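Muramoyltetrapeptide carboxypeptidase (Oxalobacter formigenes OXCC13, PDB 6UUK) probably cleaves the terminal D-alanine from muramoyl tetrapeptides as a serine-type LD-carboxypeptidase of the S66 family, a step in bacterial cell-wall recycling. Local coordinates at residues 222-227 against 245-250; 102-107 against 130-135; 184-189 against 317-322. All coordinates share one frame; numbering follows the deposited sequence.

Contact 1. Residues 222-227 against 245-250; sequences NLTMLA and VEDIHE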
loop_
_atom_site.group_PDB
_atom_site.type_symbol
_atom_site.label_atom_id
_atom_site.label_comp_id
_atom_site.label_asym_id
_atom_site.label_seq_id
_atom_site.Cartn_x
_atom_site.Cartn_y
_atom_site.Cartn_z
ATOM N N ASN B 222 4.400 -10.612 -3.928
ATOM C CA ASN B 222 3.709 -9.462 -4.495
ATOM C C ASN B 222 4.111 -8.195 -3.750
ATOM O O ASN B 222 4.126 -8.170 -2.516
ATOM C CB ASN B 222 2.197 -9.667 -4.431
ATOM C CG ASN B 222 1.428 -8.541 -5.092
ATOM O OD1 ASN B 222 1.011 -7.590 -4.432
ATOM N ND2 ASN B 222 1.236 -8.643 -6.402
ATOM N N LEU B 223 4.435 -7.142 -4.506
ATOM C CA LEU B 223 4.919 -5.910 -3.889
ATOM C C LEU B 223 3.833 -5.232 -3.062
ATOM O O LEU B 223 4.117 -4.670 -1.998
ATOM C CB LEU B 223 5.449 -4.960 -4.962
ATOM C CG LEU B 223 5.966 -3.608 -4.466
ATOM C CD1 LEU B 223 7.102 -3.796 -3.472
ATOM C CD2 LEU B 223 6.407 -2.739 -5.631
ATOM N N THR B 224 2.585 -5.270 -3.534
ATOM C CA THR B 224 1.500 -4.635 -2.794
ATOM C C THR B 224 1.233 -5.357 -1.478
ATOM O O THR B 224 0.936 -4.718 -0.461
ATOM C CB THR B 224 0.233 -4.590 -3.650
ATOM O OG1 THR B 224 0.514 -3.916 -4.884
ATOM C CG2 THR B 224 -0.882 -3.853 -2.924
HETATM N N MSE B 225 1.347 -6.681 -1.474
HETATM C CA MSE B 225 1.090 -7.464 -0.272
HETATM C C MSE B 225 2.255 -7.376 0.709
HETATM O O MSE B 225 2.067 -7.500 1.918
HETATM C CB MSE B 225 0.814 -8.924 -0.638
HETATM C CG MSE B 225 -0.210 -9.086 -1.746
HETATM SE SE MSE B 225 -1.872 -8.133 -1.379
HETATM C CE MSE B 225 -2.643 -8.173 -3.170
ATOM N N LEU B 226 3.463 -7.159 0.183
ATOM C CA LEU B 226 4.627 -7.002 1.047
ATOM C C LEU B 226 4.637 -5.635 1.720
ATOM O O LEU B 226 4.904 -5.529 2.923
ATOM C CB LEU B 226 5.912 -7.221 0.248
ATOM C CG LEU B 226 6.230 -8.672 -0.116
ATOM C CD1 LEU B 226 7.506 -8.757 -0.936
ATOM C CD2 LEU B 226 6.339 -9.524 1.139
ATOM N N ALA B 227 4.355 -4.573 0.959
ATOM C CA ALA B 227 4.214 -3.253 1.565
ATOM C C ALA B 227 3.030 -3.212 2.522
ATOM O O ALA B 227 3.043 -2.451 3.496
ATOM C CB ALA B 227 4.063 -2.189 0.479
ATOM N N VAL B 245 10.336 -9.261 -5.672
ATOM C CA VAL B 245 9.037 -8.602 -5.709
ATOM C C VAL B 245 8.509 -8.592 -7.137
ATOM O O VAL B 245 9.258 -8.732 -8.106
ATOM C CB VAL B 245 9.094 -7.157 -5.161
ATOM C CG1 VAL B 245 9.395 -7.157 -3.671
ATOM C CG2 VAL B 245 10.132 -6.343 -5.919
ATOM N N GLU B 246 7.192 -8.423 -7.253
ATOM C CA GLU B 246 6.521 -8.297 -8.539
ATOM C C GLU B 246 5.155 -7.667 -8.307
ATOM O O GLU B 246 4.644 -7.655 -7.184
ATOM C CB GLU B 246 6.391 -9.652 -9.248
ATOM C CG GLU B 246 5.725 -10.753 -8.427
ATOM C CD GLU B 246 4.211 -10.653 -8.414
ATOM O OE1 GLU B 246 3.600 -10.998 -7.380
ATOM O OE2 GLU B 246 3.632 -10.224 -9.434
ATOM N N ASP B 247 4.567 -7.150 -9.383
ATOM C CA ASP B 247 3.269 -6.490 -9.297
ATOM C C ASP B 247 2.732 -6.275 -10.707
ATOM O O ASP B 247 3.440 -6.462 -11.699
ATOM C CB ASP B 247 3.366 -5.160 -8.545
ATOM C CG ASP B 247 2.191 -4.927 -7.619
ATOM O OD1 ASP B 247 1.100 -5.469 -7.891
ATOM O OD2 ASP B 247 2.360 -4.202 -6.615
ATOM N N ILE B 248 1.458 -5.875 -10.777
ATOM C CA ILE B 248 0.798 -5.525 -12.029
ATOM C C ILE B 248 -0.125 -4.340 -11.781
ATOM O O ILE B 248 -0.483 -4.027 -10.644
ATOM C CB ILE B 248 -0.006 -6.696 -12.635
ATOM C CG1 ILE B 248 -0.874 -7.360 -11.562
ATOM C CG2 ILE B 248 0.922 -7.692 -13.311
ATOM C CD1 ILE B 248 -1.900 -8.322 -12.116
ATOM N N HIS B 249 -0.515 -3.685 -12.877
ATOM C CA HIS B 249 -1.377 -2.504 -12.862
ATOM C C HIS B 249 -0.777 -1.351 -12.065
ATOM O O HIS B 249 -1.511 -0.482 -11.581
ATOM C CB HIS B 249 -2.775 -2.825 -12.316
ATOM C CG HIS B 249 -3.330 -4.133 -12.786
ATOM N ND1 HIS B 249 -3.491 -4.441 -14.119
ATOM C CD2 HIS B 249 -3.778 -5.209 -12.094
ATOM C CE1 HIS B 249 -4.006 -5.653 -14.229
ATOM N NE2 HIS B 249 -4.190 -6.140 -13.016
ATOM N N GLU B 250 0.545 -1.314 -11.914
ATOM C CA GLU B 250 1.209 -0.326 -11.074
ATOM C C GLU B 250 2.094 0.567 -11.929
ATOM O O GLU B 250 2.990 0.077 -12.625
ATOM C CB GLU B 250 2.039 -0.999 -9.979
ATOM C CG GLU B 250 1.247 -1.931 -9.083
ATOM C CD GLU B 250 0.074 -1.246 -8.411
ATOM O OE1 GLU B 250 0.220 -0.079 -7.992
ATOM O OE2 GLU B 250 -0.999 -1.875 -8.309
#

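Contact 2. Residues 102-107 against 130-135; sequences EERSRQ and TRLLHD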
loop_
_atom_site.group_PDB
_atom_site.type_symbol
_atom_site.label_atom_id
_atom_site.label_comp_id
_atom_site.label_asym_id
_atom_site.label_seq_id
_atom_site.Cartn_x
_atom_site.Cartn_y
_atom_site.Cartn_z
ATOM N N GLU B 102 -14.895 -17.310 8.245
ATOM C CA GLU B 102 -14.794 -18.504 9.076
ATOM C C GLU B 102 -14.834 -19.775 8.238
ATOM O O GLU B 102 -14.175 -20.762 8.582
ATOM C CB GLU B 102 -15.914 -18.521 10.119
ATOM C CG GLU B 102 -15.922 -17.320 11.060
ATOM C CD GLU B 102 -16.538 -16.082 10.432
ATOM O OE1 GLU B 102 -17.190 -16.213 9.374
ATOM O OE2 GLU B 102 -16.367 -14.979 10.993
ATOM N N GLU B 103 -15.594 -19.771 7.141
ATOM C CA GLU B 103 -15.649 -20.953 6.287
ATOM C C GLU B 103 -14.377 -21.098 5.462
ATOM O O GLU B 103 -13.852 -22.208 5.316
ATOM C CB GLU B 103 -16.877 -20.893 5.379
ATOM C CG GLU B 103 -17.021 -22.090 4.449
ATOM C CD GLU B 103 -17.200 -23.401 5.196
ATOM O OE1 GLU B 103 -17.745 -23.381 6.320
ATOM O OE2 GLU B 103 -16.793 -24.452 4.657
ATOM N N ARG B 104 -13.867 -19.991 4.915
ATOM C CA ARG B 104 -12.597 -20.049 4.198
ATOM C C ARG B 104 -11.462 -20.467 5.122
ATOM O O ARG B 104 -10.533 -21.158 4.691
ATOM C CB ARG B 104 -12.281 -18.698 3.553
ATOM C CG ARG B 104 -13.294 -18.236 2.523
ATOM C CD ARG B 104 -12.734 -17.121 1.650
ATOM N NE ARG B 104 -12.097 -16.065 2.431
ATOM C CZ ARG B 104 -12.745 -15.036 2.971
ATOM N NH1 ARG B 104 -14.057 -14.924 2.821
ATOM N NH2 ARG B 104 -12.080 -14.121 3.663
ATOM N N SER B 105 -11.521 -20.064 6.394
ATOM C CA SER B 105 -10.485 -20.460 7.341
ATOM C C SER B 105 -10.569 -21.946 7.660
ATOM O O SER B 105 -9.541 -22.628 7.749
ATOM C CB SER B 105 -10.601 -19.630 8.618
ATOM O OG SER B 105 -10.675 -18.249 8.323
ATOM N N ARG B 106 -11.787 -22.465 7.841
ATOM C CA ARG B 106 -11.955 -23.878 8.151
ATOM C C ARG B 106 -11.502 -24.765 6.998
ATOM O O ARG B 106 -10.979 -25.861 7.231
ATOM C CB ARG B 106 -13.415 -24.166 8.500
ATOM C CG ARG B 106 -13.665 -25.574 9.011
ATOM C CD ARG B 106 -15.124 -25.962 8.845
ATOM N NE ARG B 106 -15.540 -25.881 7.448
ATOM C CZ ARG B 106 -15.337 -26.841 6.552
ATOM N NH1 ARG B 106 -14.721 -27.961 6.906
ATOM N NH2 ARG B 106 -15.748 -26.682 5.301
ATOM N N GLN B 107 -11.691 -24.313 5.756
ATOM C CA GLN B 107 -11.268 -25.102 4.606
ATOM C C GLN B 107 -9.752 -25.200 4.493
ATOM O O GLN B 107 -9.249 -26.134 3.860
ATOM C CB GLN B 107 -11.849 -24.512 3.320
ATOM C CG GLN B 107 -13.367 -24.575 3.240
ATOM C CD GLN B 107 -13.922 -23.844 2.033
ATOM O OE1 GLN B 107 -13.172 -23.390 1.168
ATOM N NE2 GLN B 107 -15.243 -23.724 1.970
ATOM N N THR B 130 -6.007 -11.811 4.136
ATOM C CA THR B 130 -5.799 -10.891 5.250
ATOM C C THR B 130 -6.969 -10.922 6.227
ATOM O O THR B 130 -6.767 -10.798 7.441
ATOM C CB THR B 130 -5.581 -9.470 4.718
ATOM O OG1 THR B 130 -4.375 -9.429 3.943
ATOM C CG2 THR B 130 -5.473 -8.468 5.860
ATOM N N ARG B 131 -8.190 -11.117 5.721
ATOM C CA ARG B 131 -9.379 -11.114 6.568
ATOM C C ARG B 131 -9.405 -12.254 7.578
ATOM O O ARG B 131 -10.283 -12.261 8.447
ATOM C CB ARG B 131 -10.641 -11.191 5.709
ATOM C CG ARG B 131 -11.177 -9.854 5.238
ATOM C CD ARG B 131 -12.603 -10.012 4.730
ATOM N NE ARG B 131 -13.266 -8.728 4.521
ATOM C CZ ARG B 131 -14.575 -8.590 4.336
ATOM N NH1 ARG B 131 -15.098 -7.386 4.153
ATOM N NH2 ARG B 131 -15.362 -9.656 4.340
ATOM N N LEU B 132 -8.482 -13.214 7.492
ATOM C CA LEU B 132 -8.559 -14.391 8.347
ATOM C C LEU B 132 -7.191 -14.819 8.864
ATOM O O LEU B 132 -6.980 -16.001 9.155
ATOM C CB LEU B 132 -9.232 -15.551 7.607
ATOM C CG LEU B 132 -8.917 -15.726 6.118
ATOM C CD1 LEU B 132 -7.576 -16.412 5.897
ATOM C CD2 LEU B 132 -10.031 -16.493 5.425
ATOM N N LEU B 133 -6.252 -13.878 8.997
ATOM C CA LEU B 133 -4.942 -14.224 9.540
ATOM C C LEU B 133 -5.039 -14.692 10.987
ATOM O O LEU B 133 -4.259 -15.551 11.414
ATOM C CB LEU B 133 -3.993 -13.030 9.432
ATOM C CG LEU B 133 -3.472 -12.695 8.033
ATOM C CD1 LEU B 133 -2.620 -11.438 8.071
ATOM C CD2 LEU B 133 -2.681 -13.863 7.465
ATOM N N HIS B 134 -5.986 -14.146 11.751
ATOM C CA HIS B 134 -6.165 -14.559 13.136
ATOM C C HIS B 134 -7.018 -15.813 13.271
ATOM O O HIS B 134 -6.943 -16.488 14.303
ATOM C CB HIS B 134 -6.789 -13.420 13.946
ATOM C CG HIS B 134 -5.961 -12.174 13.971
ATOM N ND1 HIS B 134 -4.865 -12.026 14.793
ATOM C CD2 HIS B 134 -6.068 -11.017 13.275
ATOM C CE1 HIS B 134 -4.332 -10.832 14.602
ATOM N NE2 HIS B 134 -5.044 -10.199 13.686
ATOM N N ASP B 135 -7.827 -16.137 12.259
ATOM C CA ASP B 135 -8.629 -17.355 12.317
ATOM C C ASP B 135 -7.778 -18.597 12.091
ATOM O O ASP B 135 -8.132 -19.684 12.564
ATOM C CB ASP B 135 -9.757 -17.295 11.288
ATOM C CG ASP B 135 -10.702 -16.134 11.524
ATOM O OD1 ASP B 135 -10.869 -15.730 12.694
ATOM O OD2 ASP B 135 -11.281 -15.628 10.539
#

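Contact 3. Residues 184-189 against 317-322; sequences SAFTLN and TKDKVT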
loop_
_atom_site.group_PDB
_atom_site.type_symbol
_atom_site.label_atom_id
_atom_site.label_comp_id
_atom_site.label_asym_id
_atom_site.label_seq_id
_atom_site.Cartn_x
_atom_site.Cartn_y
_atom_site.Cartn_z
ATOM N N SER B 184 0.590 -22.790 -20.481
ATOM C CA SER B 184 2.013 -22.508 -20.613
ATOM C C SER B 184 2.811 -23.731 -20.178
ATOM O O SER B 184 2.717 -24.159 -19.023
ATOM C CB SER B 184 2.406 -21.290 -19.776
ATOM O OG SER B 184 3.802 -21.054 -19.843
ATOM N N ALA B 185 3.593 -24.289 -21.104
ATOM C CA ALA B 185 4.480 -25.388 -20.746
ATOM C C ALA B 185 5.602 -24.920 -19.830
ATOM O O ALA B 185 6.065 -25.685 -18.979
ATOM C CB ALA B 185 5.053 -26.038 -22.005
ATOM N N PHE B 186 6.046 -23.671 -19.987
ATOM C CA PHE B 186 7.095 -23.138 -19.122
ATOM C C PHE B 186 6.637 -23.081 -17.671
ATOM O O PHE B 186 7.397 -23.420 -16.757
ATOM C CB PHE B 186 7.514 -21.751 -19.613
ATOM C CG PHE B 186 8.571 -21.095 -18.769
ATOM C CD1 PHE B 186 8.222 -20.259 -17.718
ATOM C CD2 PHE B 186 9.914 -21.301 -19.034
ATOM C CE1 PHE B 186 9.191 -19.652 -16.945
ATOM C CE2 PHE B 186 10.888 -20.695 -18.263
ATOM C CZ PHE B 186 10.525 -19.870 -17.218
ATOM N N THR B 187 5.393 -22.657 -17.439
ATOM C CA THR B 187 4.895 -22.529 -16.073
ATOM C C THR B 187 4.628 -23.894 -15.451
ATOM O O THR B 187 5.020 -24.154 -14.306
ATOM C CB THR B 187 3.625 -21.676 -16.057
ATOM O OG1 THR B 187 3.930 -20.351 -16.511
ATOM C CG2 THR B 187 3.044 -21.606 -14.653
ATOM N N LEU B 188 3.969 -24.785 -16.195
ATOM C CA LEU B 188 3.569 -26.069 -15.629
ATOM C C LEU B 188 4.759 -26.999 -15.422
ATOM O O LEU B 188 4.773 -27.774 -14.459
ATOM C CB LEU B 188 2.520 -26.733 -16.524
ATOM C CG LEU B 188 1.046 -26.421 -16.240
ATOM C CD1 LEU B 188 0.768 -24.923 -16.250
ATOM C CD2 LEU B 188 0.148 -27.136 -17.239
ATOM N N ASN B 189 5.760 -26.940 -16.301
ATOM C CA ASN B 189 6.931 -27.796 -16.140
ATOM C C ASN B 189 7.834 -27.302 -15.015
ATOM O O ASN B 189 8.410 -28.111 -14.279
ATOM C CB ASN B 189 7.710 -27.883 -17.454
ATOM C CG ASN B 189 6.908 -28.538 -18.562
ATOM O OD1 ASN B 189 5.699 -28.736 -18.437
ATOM N ND2 ASN B 189 7.577 -28.871 -19.659
ATOM N N THR B 317 2.322 -13.133 -15.251
ATOM C CA THR B 317 2.526 -13.393 -16.665
ATOM C C THR B 317 2.180 -14.841 -16.981
ATOM O O THR B 317 2.032 -15.679 -16.085
ATOM C CB THR B 317 3.974 -13.102 -17.075
ATOM O OG1 THR B 317 4.867 -13.915 -16.303
ATOM C CG2 THR B 317 4.310 -11.636 -16.840
ATOM N N LYS B 318 2.043 -15.128 -18.276
ATOM C CA LYS B 318 1.767 -16.496 -18.703
ATOM C C LYS B 318 2.896 -17.433 -18.292
ATOM O O LYS B 318 2.655 -18.508 -17.732
ATOM C CB LYS B 318 1.551 -16.544 -20.215
ATOM C CG LYS B 318 1.596 -17.947 -20.794
ATOM C CD LYS B 318 1.412 -17.936 -22.301
ATOM C CE LYS B 318 1.580 -19.328 -22.881
ATOM N NZ LYS B 318 1.364 -19.340 -24.352
ATOM N N ASP B 319 4.138 -17.039 -18.562
ATOM C CA ASP B 319 5.303 -17.827 -18.183
ATOM C C ASP B 319 5.833 -17.335 -16.841
ATOM O O ASP B 319 6.271 -16.186 -16.724
ATOM C CB ASP B 319 6.390 -17.740 -19.254
ATOM C CG ASP B 319 6.085 -18.601 -20.461
ATOM O OD1 ASP B 319 4.897 -18.913 -20.688
ATOM O OD2 ASP B 319 7.038 -18.979 -21.173
ATOM N N LYS B 320 5.790 -18.204 -15.835
ATOM C CA LYS B 320 6.296 -17.885 -14.511
ATOM C C LYS B 320 6.967 -19.117 -13.926
ATOM O O LYS B 320 6.709 -20.249 -14.343
ATOM C CB LYS B 320 5.180 -17.395 -13.577
ATOM C CG LYS B 320 4.211 -18.484 -13.147
ATOM C CD LYS B 320 3.072 -17.918 -12.316
ATOM C CE LYS B 320 2.207 -16.983 -13.142
ATOM N NZ LYS B 320 1.099 -16.393 -12.343
ATOM N N VAL B 321 7.838 -18.886 -12.950
ATOM C CA VAL B 321 8.549 -19.957 -12.269
ATOM C C VAL B 321 7.980 -20.116 -10.866
ATOM O O VAL B 321 7.267 -19.250 -10.349
ATOM C CB VAL B 321 10.070 -19.701 -12.218
ATOM C CG1 VAL B 321 10.654 -19.681 -13.621
ATOM C CG2 VAL B 321 10.363 -18.397 -11.494
ATOM N N THR B 322 8.305 -21.246 -10.246
ATOM C CA THR B 322 7.901 -21.541 -8.877
ATOM C C THR B 322 9.094 -21.282 -7.963
ATOM O O THR B 322 10.105 -21.988 -8.034
ATOM C CB THR B 322 7.408 -22.981 -8.747
ATOM O OG1 THR B 322 6.222 -23.152 -9.531
ATOM C CG2 THR B 322 7.100 -23.307 -7.293
HETATM O O HOH W 1 5.979 -22.025 -12.600
#

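Contact 1. Residues 222-227 against 245-250
Asn222 and Glu246 are paired where strand 213-222 gives way to helix 223-228, inside a beta-alpha-beta unit whose second strand is 242-248. The backbone bond runs from Leu223 N to Glu246 O (2.7 Å): an N-H of the first helical turn, which lacks an acceptor within the helix, is spent on the neighbouring strand. Asn222, an N-cap, suits its place because its amide both accepts and donates: OD1 takes Met225 N (selenomethionine) on a lone pair at 3.1 Å, while ND2 makes a weak 3.5 Å bond to Glu246 OE1. The Glu246 chain starts away from the helix and folds back at chi2 (80°); its OE2 has a weak hydrogen bond with His316, the predicted charge-relay partner. Asn222, which also touches His316, is placed to steady that carboxylate, consistent with a second-shell role. Thr224 OG1 donates to the syn lone pair of Asp247 OD2 at 2.5 Å, and Ile248 N binds Asp247 OD1, which restricts rotation of the carboxylate. The nearby helix N-terminus would probably stabilise a negative charge there. Apolar contact falls to branched Val245, whose CG1 meets Leu223 CD1 at 4.1 Å and Leu226 CD1 at 3.7 Å.

Contact 2. Residues 102-107 against 130-135
Arg131 meets Arg104 through carbon rather than charge: its CB lies 3.9 Å from Arg104 NH2, at the edge of that guanidinium and near its plane. The two like charges stay near each other and share Asp101 as counter-ion, in a salt bridge with Arg104 but only weakly and at long range with Arg131, whose main partner is Glu256 of the second subunit. Arg104 also hydrogen-bonds Ala99 O. Leu132 follows and does most of the filling. Its side chain crosses that of Arg104 at about a right angle, putting CD2 against Arg104 NH2 (3.6 Å) and CB (3.7 Å). Here the loop between strand 119-122 and helix 138-142 of the N-terminal domain packs against helix 101-111. Leu132 CB also presses on Ser105 OG, at 3.1 Å. A small serine fits this narrow place, and with OG beside its backbone N (chi1 -50°) it hydrogen-bonds to Asp101 O, one helical turn earlier. Asp135 also meets Ser105, its CB 3.2 Å from OG and 3.6 Å from Ser105 CB. Asp135 is an exposed residue; its OD2 lies 5.1 Å from Glu102 OE2, too far for contact, and solvent probably screens the like charges.

Contact 3. Residues 184-189 against 317-322
Thr187 and Lys320 bring the backbones to 5.1 Å between CA atoms, as the irregular segment 317-322 passes the first turn of helix 185-196. This is an N-capped helix start fastened to the loop that follows the predicted catalytic His316. Thr187 bridges the loop with one hydroxyl: OG1 donates to Lys318 O at 2.6 Å, on a lone pair in the carbonyl plane, and accepts Lys320 N at 2.9 Å. A beta-branched threonine suits this double task, since OG1 beside its backbone N (chi1 -63°) leaves CG2 to lie against Lys320 CG. The Lys320 chain bends at chi3, and NZ has weak partners, Gly315 O and, at long range, Asp177. Ser184, the N-cap, likewise works both ways. Its OG accepts Thr187 N at 3.3 Å and donates to Asp319 OD1 at 2.5 Å, approaching from above the carboxylate plane. Lys318 packs its extended aliphatic part on Ser184 CB before NZ forms a salt bridge with Asp182. The Phe186 ring and Asp319 carboxylate planes are 7° apart without stacking; OD2 touches the CB methylene next to the ring, at 3.2 Å. A flat apolar ring suits this place, lying along the loop from Asp319 CB to Val321 CG1, which Phe186 CZ meets at 3.6 Å. A water joins the backbones, donating to Thr187 O and, at 2.6 Å, to Lys320 O, while accepting from Thr322 OG1.

Overall arrangement
Contact 2 closes first along the chain; contact 1 is then nested within the long loop that contact 3 closes. Contact 2 pairs helix 101-111 with the loop after strand 119-122 in the N-terminal domain, beside the six-stranded sheet; contact 1 belongs to the seven-stranded sheet of the C-terminal domain. Contact 1 contains Glu246 and contact 3, centred about 19 Å away, begins directly after His316, both predicted charge-relay residues. Contact 2, whose centre is about 22 Å from that of contact 1 and 29 Å from that of contact 3, lies away from that site; contacts 1 and 2 both touch the second subunit. Contact 3 ties the His316 loop to helix 185-196, consistent with a predicted site assembled from both domains.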